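Long-range contacts in GTPase-activating protein skywalker (Drosophila melanogaster, PDB 6R82), which acts as a GTPase-activating protein for Rab35 in synaptic vesicle protein recycling at the neuromuscular junction, this chain being its TLDc domain: residues Ile61-Asn66 with Gly172-Arg177; Glu67-Tyr72 with Pro167-Gly172. One frame throughout, in Å; residues are numbered along the deposited sequence.

Contact 1 of 2, residues Ile61-Asn66 with Gly172-Arg177; sequences IKTCNN and GDFEIR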
loop_
_atom_site.group_PDB
_atom_site.type_symbol
_atom_site.label_atom_id
_atom_site.label_comp_id
_atom_site.label_asym_id
_atom_site.label_seq_id
_atom_site.Cartn_x
_atom_site.Cartn_y
_atom_site.Cartn_z
ATOM N N ILE A 61 3.135 -5.004 -4.577
ATOM C CA ILE A 61 4.574 -5.131 -4.792
ATOM C C ILE A 61 4.885 -6.561 -5.203
ATOM O O ILE A 61 4.463 -7.515 -4.536
ATOM C CB ILE A 61 5.372 -4.751 -3.532
ATOM C CG1 ILE A 61 5.138 -3.281 -3.183
ATOM C CG2 ILE A 61 6.870 -5.043 -3.727
ATOM C CD1 ILE A 61 5.437 -2.934 -1.750
ATOM N N LYS A 62 5.637 -6.705 -6.287
ATOM C CA LYS A 62 6.205 -7.981 -6.704
ATOM C C LYS A 62 7.723 -7.873 -6.555
ATOM O O LYS A 62 8.359 -7.055 -7.230
ATOM C CB LYS A 62 5.790 -8.313 -8.138
ATOM C CG LYS A 62 4.303 -8.729 -8.297
ATOM C CD LYS A 62 3.632 -8.058 -9.508
ATOM C CE LYS A 62 2.144 -7.806 -9.280
ATOM N NZ LYS A 62 1.891 -6.684 -8.322
ATOM N N THR A 63 8.299 -8.680 -5.662
ATOM C CA THR A 63 9.741 -8.648 -5.440
ATOM C C THR A 63 10.479 -9.538 -6.438
ATOM O O THR A 63 9.903 -10.432 -7.063
ATOM C CB THR A 63 10.100 -9.093 -4.021
ATOM O OG1 THR A 63 10.102 -10.523 -3.943
ATOM C CG2 THR A 63 9.120 -8.525 -3.013
ATOM N N CYS A 64 11.785 -9.283 -6.576
ATOM C CA CYS A 64 12.628 -10.136 -7.410
ATOM C C CYS A 64 12.731 -11.552 -6.859
ATOM O O CYS A 64 13.099 -12.467 -7.602
ATOM C CB CYS A 64 14.024 -9.526 -7.550
ATOM S SG CYS A 64 14.072 -7.886 -8.345
ATOM N N ASN A 65 12.415 -11.744 -5.579
ATOM C CA ASN A 65 12.348 -13.046 -4.929
ATOM C C ASN A 65 10.968 -13.702 -5.052
ATOM O O ASN A 65 10.675 -14.648 -4.310
ATOM C CB ASN A 65 12.732 -12.897 -3.448
ATOM C CG ASN A 65 13.424 -14.129 -2.887
ATOM O OD1 ASN A 65 14.057 -14.892 -3.618
ATOM N ND2 ASN A 65 13.311 -14.321 -1.574
ATOM N N ASN A 66 10.113 -13.195 -5.948
ATOM C CA ASN A 66 8.792 -13.750 -6.274
ATOM C C ASN A 66 7.806 -13.708 -5.106
ATOM O O ASN A 66 6.813 -14.439 -5.115
ATOM C CB ASN A 66 8.901 -15.182 -6.813
ATOM C CG ASN A 66 9.945 -15.313 -7.897
ATOM O OD1 ASN A 66 9.807 -14.744 -8.982
ATOM N ND2 ASN A 66 11.004 -16.062 -7.610
ATOM N N GLY A 172 14.172 -9.654 5.723
ATOM C CA GLY A 172 13.582 -8.366 6.066
ATOM C C GLY A 172 13.620 -7.313 4.973
ATOM O O GLY A 172 13.034 -6.241 5.155
ATOM N N ASP A 173 14.297 -7.587 3.859
ATOM C CA ASP A 173 14.498 -6.653 2.762
ATOM C C ASP A 173 13.981 -7.264 1.469
ATOM O O ASP A 173 13.666 -8.455 1.397
ATOM C CB ASP A 173 15.981 -6.308 2.578
ATOM C CG ASP A 173 16.698 -6.069 3.886
ATOM O OD1 ASP A 173 16.104 -5.441 4.792
ATOM O OD2 ASP A 173 17.859 -6.516 4.006
ATOM N N PHE A 174 13.935 -6.439 0.426
ATOM C CA PHE A 174 13.526 -6.918 -0.883
ATOM C C PHE A 174 13.943 -5.907 -1.933
ATOM O O PHE A 174 14.192 -4.735 -1.636
ATOM C CB PHE A 174 12.009 -7.176 -0.952
ATOM C CG PHE A 174 11.155 -5.986 -0.570
ATOM C CD1 PHE A 174 10.728 -5.077 -1.530
ATOM C CD2 PHE A 174 10.770 -5.787 0.750
ATOM C CE1 PHE A 174 9.945 -3.988 -1.173
ATOM C CE2 PHE A 174 9.993 -4.707 1.109
ATOM C CZ PHE A 174 9.581 -3.803 0.149
ATOM N N GLU A 175 14.034 -6.387 -3.165
ATOM C CA GLU A 175 14.144 -5.539 -4.335
ATOM C C GLU A 175 12.846 -5.642 -5.120
ATOM O O GLU A 175 12.271 -6.729 -5.243
ATOM C CB GLU A 175 15.321 -5.939 -5.220
ATOM C CG GLU A 175 15.804 -4.813 -6.109
ATOM C CD GLU A 175 16.686 -5.299 -7.233
ATOM O OE1 GLU A 175 16.929 -6.521 -7.306
ATOM O OE2 GLU A 175 17.138 -4.462 -8.044
ATOM N N ILE A 176 12.391 -4.510 -5.645
ATOM C CA ILE A 176 11.100 -4.423 -6.314
ATOM C C ILE A 176 11.284 -4.787 -7.779
ATOM O O ILE A 176 12.027 -4.118 -8.505
ATOM C CB ILE A 176 10.494 -3.021 -6.162
ATOM C CG1 ILE A 176 10.141 -2.778 -4.692
ATOM C CG2 ILE A 176 9.262 -2.862 -7.061
ATOM C CD1 ILE A 176 10.790 -1.545 -4.102
ATOM N N ARG A 177 10.617 -5.856 -8.212
ATOM C CA ARG A 177 10.579 -6.165 -9.634
ATOM C C ARG A 177 9.551 -5.298 -10.345
ATOM O O ARG A 177 9.838 -4.712 -11.393
ATOM C CB ARG A 177 10.272 -7.645 -9.853
ATOM C CG ARG A 177 10.580 -8.104 -11.266
ATOM C CD ARG A 177 9.845 -9.386 -11.616
ATOM N NE ARG A 177 10.058 -10.436 -10.623
ATOM C CZ ARG A 177 9.889 -11.735 -10.862
ATOM N NH1 ARG A 177 9.509 -12.149 -12.069
ATOM N NH2 ARG A 177 10.101 -12.623 -9.898
#

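Contact 2 of 2, residues Glu67-Tyr72 with Pro167-Gly172; sequences EVFGAY and PLCPSG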
loop_
_atom_site.group_PDB
_atom_site.type_symbol
_atom_site.label_atom_id
_atom_site.label_comp_id
_atom_site.label_asym_id
_atom_site.label_seq_id
_atom_site.Cartn_x
_atom_site.Cartn_y
_atom_site.Cartn_z
ATOM N N GLU A 67 8.047 -12.869 -4.102
ATOM C CA GLU A 67 7.048 -12.592 -3.078
ATOM C C GLU A 67 6.114 -11.481 -3.556
ATOM O O GLU A 67 6.517 -10.577 -4.295
ATOM C CB GLU A 67 7.711 -12.193 -1.757
ATOM C CG GLU A 67 8.617 -13.272 -1.164
ATOM C CD GLU A 67 10.081 -12.869 -1.134
ATOM O OE1 GLU A 67 10.382 -11.678 -1.382
ATOM O OE2 GLU A 67 10.936 -13.749 -0.869
ATOM N N VAL A 68 4.853 -11.564 -3.138
ATOM C CA VAL A 68 3.809 -10.635 -3.564
ATOM C C VAL A 68 3.052 -10.188 -2.328
ATOM O O VAL A 68 2.515 -11.023 -1.591
ATOM C CB VAL A 68 2.851 -11.266 -4.587
ATOM C CG1 VAL A 68 1.598 -10.413 -4.741
ATOM C CG2 VAL A 68 3.545 -11.424 -5.923
ATOM N N PHE A 69 3.016 -8.877 -2.097
ATOM C CA PHE A 69 2.338 -8.300 -0.945
ATOM C C PHE A 69 2.050 -6.830 -1.250
ATOM O O PHE A 69 2.406 -6.315 -2.313
ATOM C CB PHE A 69 3.168 -8.476 0.331
ATOM C CG PHE A 69 4.563 -7.922 0.234
ATOM C CD1 PHE A 69 5.605 -8.703 -0.249
ATOM C CD2 PHE A 69 4.833 -6.618 0.624
ATOM C CE1 PHE A 69 6.887 -8.197 -0.334
ATOM C CE2 PHE A 69 6.112 -6.104 0.537
ATOM C CZ PHE A 69 7.141 -6.896 0.057
ATOM N N GLY A 70 1.376 -6.161 -0.319
ATOM C CA GLY A 70 0.988 -4.786 -0.565
ATOM C C GLY A 70 0.069 -4.262 0.517
ATOM O O GLY A 70 0.071 -4.757 1.646
ATOM N N ALA A 71 -0.700 -3.232 0.160
ATOM C CA ALA A 71 -1.582 -2.612 1.139
ATOM C C ALA A 71 -2.747 -1.908 0.460
ATOM O O ALA A 71 -2.592 -1.309 -0.607
ATOM C CB ALA A 71 -0.831 -1.602 2.011
ATOM N N TYR A 72 -3.904 -1.967 1.106
ATOM C CA TYR A 72 -5.018 -1.090 0.797
ATOM C C TYR A 72 -4.823 0.195 1.600
ATOM O O TYR A 72 -4.717 0.149 2.829
ATOM C CB TYR A 72 -6.340 -1.784 1.140
ATOM C CG TYR A 72 -7.577 -0.930 1.003
ATOM C CD1 TYR A 72 -8.169 -0.723 -0.236
ATOM C CD2 TYR A 72 -8.156 -0.334 2.106
ATOM C CE1 TYR A 72 -9.306 0.062 -0.368
ATOM C CE2 TYR A 72 -9.302 0.457 1.985
ATOM C CZ TYR A 72 -9.862 0.644 0.741
ATOM O OH TYR A 72 -10.983 1.420 0.620
ATOM N N PRO A 167 7.145 -9.885 9.165
ATOM C CA PRO A 167 7.735 -9.499 7.879
ATOM C C PRO A 167 7.032 -10.208 6.730
ATOM O O PRO A 167 6.857 -11.426 6.742
ATOM C CB PRO A 167 9.195 -9.937 8.024
ATOM C CG PRO A 167 9.467 -9.757 9.491
ATOM C CD PRO A 167 8.173 -10.124 10.196
ATOM N N LEU A 168 6.585 -9.428 5.748
ATOM C CA LEU A 168 5.761 -9.960 4.667
ATOM C C LEU A 168 6.564 -10.742 3.635
ATOM O O LEU A 168 5.974 -11.307 2.705
ATOM C CB LEU A 168 4.976 -8.823 4.003
ATOM C CG LEU A 168 4.376 -7.818 4.994
ATOM C CD1 LEU A 168 3.958 -6.541 4.293
ATOM C CD2 LEU A 168 3.196 -8.429 5.725
ATOM N N CYS A 169 7.880 -10.781 3.769
ATOM C CA CYS A 169 8.719 -11.786 3.135
ATOM C C CYS A 169 9.729 -12.251 4.178
ATOM O O CYS A 169 10.015 -11.521 5.132
ATOM C CB CYS A 169 9.422 -11.255 1.878
ATOM S SG CYS A 169 10.318 -9.707 2.072
ATOM N N PRO A 170 10.257 -13.478 4.037
ATOM C CA PRO A 170 11.109 -14.029 5.118
ATOM C C PRO A 170 12.323 -13.168 5.444
ATOM O O PRO A 170 12.523 -12.803 6.613
ATOM C CB PRO A 170 11.495 -15.409 4.567
ATOM C CG PRO A 170 10.363 -15.761 3.623
ATOM C CD PRO A 170 10.039 -14.458 2.958
ATOM N N SER A 171 13.147 -12.842 4.446
ATOM C CA SER A 171 14.169 -11.821 4.623
ATOM C C SER A 171 13.512 -10.472 4.901
ATOM O O SER A 171 12.429 -10.168 4.395
ATOM C CB SER A 171 15.054 -11.738 3.377
ATOM O OG SER A 171 15.504 -10.413 3.153
ATOM N N GLY A 172 14.172 -9.654 5.723
ATOM C CA GLY A 172 13.582 -8.366 6.066
ATOM C C GLY A 172 13.620 -7.313 4.973
ATOM O O GLY A 172 13.034 -6.241 5.155
#

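Contact 1 of 2, residues Ile61-Asn66 with Gly172-Arg177
The Phe-174 ring meets Thr-63 and Ile-61 obliquely. CG2 of Thr-63 lies near the root of the ring, 3.8 Å from CB of Phe-174. CG2 of Ile-61 meets the far part at CE1 of Phe-174 (4.1 Å), and CG1 of Ile-176 sits at the ring edge, in plane. The guanidinium of Arg-177 is approached at its edge by O of Thr-63 and OD1 of Asn-66. The Asn-66 amide plane is turned 73° from it. The modelled NH2 of Arg-177 to OD1 of Asn-66 distance is doubtfully short. Strand 57-63 meets strand 173-185 here in the antiparallel sheet of the TLDc domain, with Thr-63 and Ile-176 as a non-hydrogen-bonded pair. N of Arg-177 donates to O of Lys-62 at 2.7 Å, and N of Cys-64 to O of Glu-175 at 2.9 Å. The extended chain of Glu-175, with CG anti to the backbone N (chi1 -157°), passes SG of Cys-64, and OE2 makes a salt bridge to Arg-153. With an alanine here, Arg-153 is likely to lose its carboxylate mate, and SG of Cys-64 the chain that runs past it. A type I turn from Thr-63 to Asn-66 leads toward strand 68-73.

Contact 2 of 2, residues Glu67-Tyr72 with Pro167-Gly172
CB of Leu-168 lies over one face of the Phe-69 ring, and the two side chains meet at a slant. This CB makes a CH-pi contact, 4.2 Å from the centroid of the Phe-69 ring and 23° off its normal. It is offset toward the rim. CD1 of Leu-168 touches CD2 of Phe-69 (3.8 Å). Cys-169 comes to the same ring obliquely. Its SG stands 5.4 Å from the centroid of the Phe-69 ring, a sulfur-aromatic contact well away from the normal. In Phe-69, CG sits between the backbone N and the carbonyl carbon (chi1 55°), which turns the ring toward the loop. The chain of Glu-67 bends at chi2 (114°) and brings the carboxylate against CB of Cys-169, with OE1 of Glu-67 3.4 Å from that carbon. OE2 of Glu-67 faces CD of Pro-170 more loosely, at 4.0 Å. OE1 of Glu-67 is hydrogen-bonded to OG1 of Thr-63. No hydrogen bond joins the two segments. Ile-146 touches both Phe-69 and Leu-168, and Phe-174 meets the Phe-69 ring edge-to-face. The irregular loop before strand 173-185 thus packs Leu-168 and Cys-169 against strand 68-73 of the antiparallel TLDc sheet.

The centres of contacts 1 and 2 lie about 8 Å apart, on the same side of the chain's centre. Strands 57-63 and 68-73 follow each other along the chain and are antiparallel neighbours in one sheet. Residues 167-172 run directly into 172-177, and both contacts share Gly-172. Along the chain the order is 61-66, 67-72, 167-172, 172-177, so contact 2 is nested inside the loop closed by contact 1. The two also touch. N of Ile-61 lies 2.7 Å from O of Phe-69, a probable hydrogen bond, and CG of Lys-62 packs 3.7 Å from CG2 of Val-68. Together they join an early strand pair to the late part of the TLDc domain, by strand pairing in contact 1 and side-chain packing in contact 2.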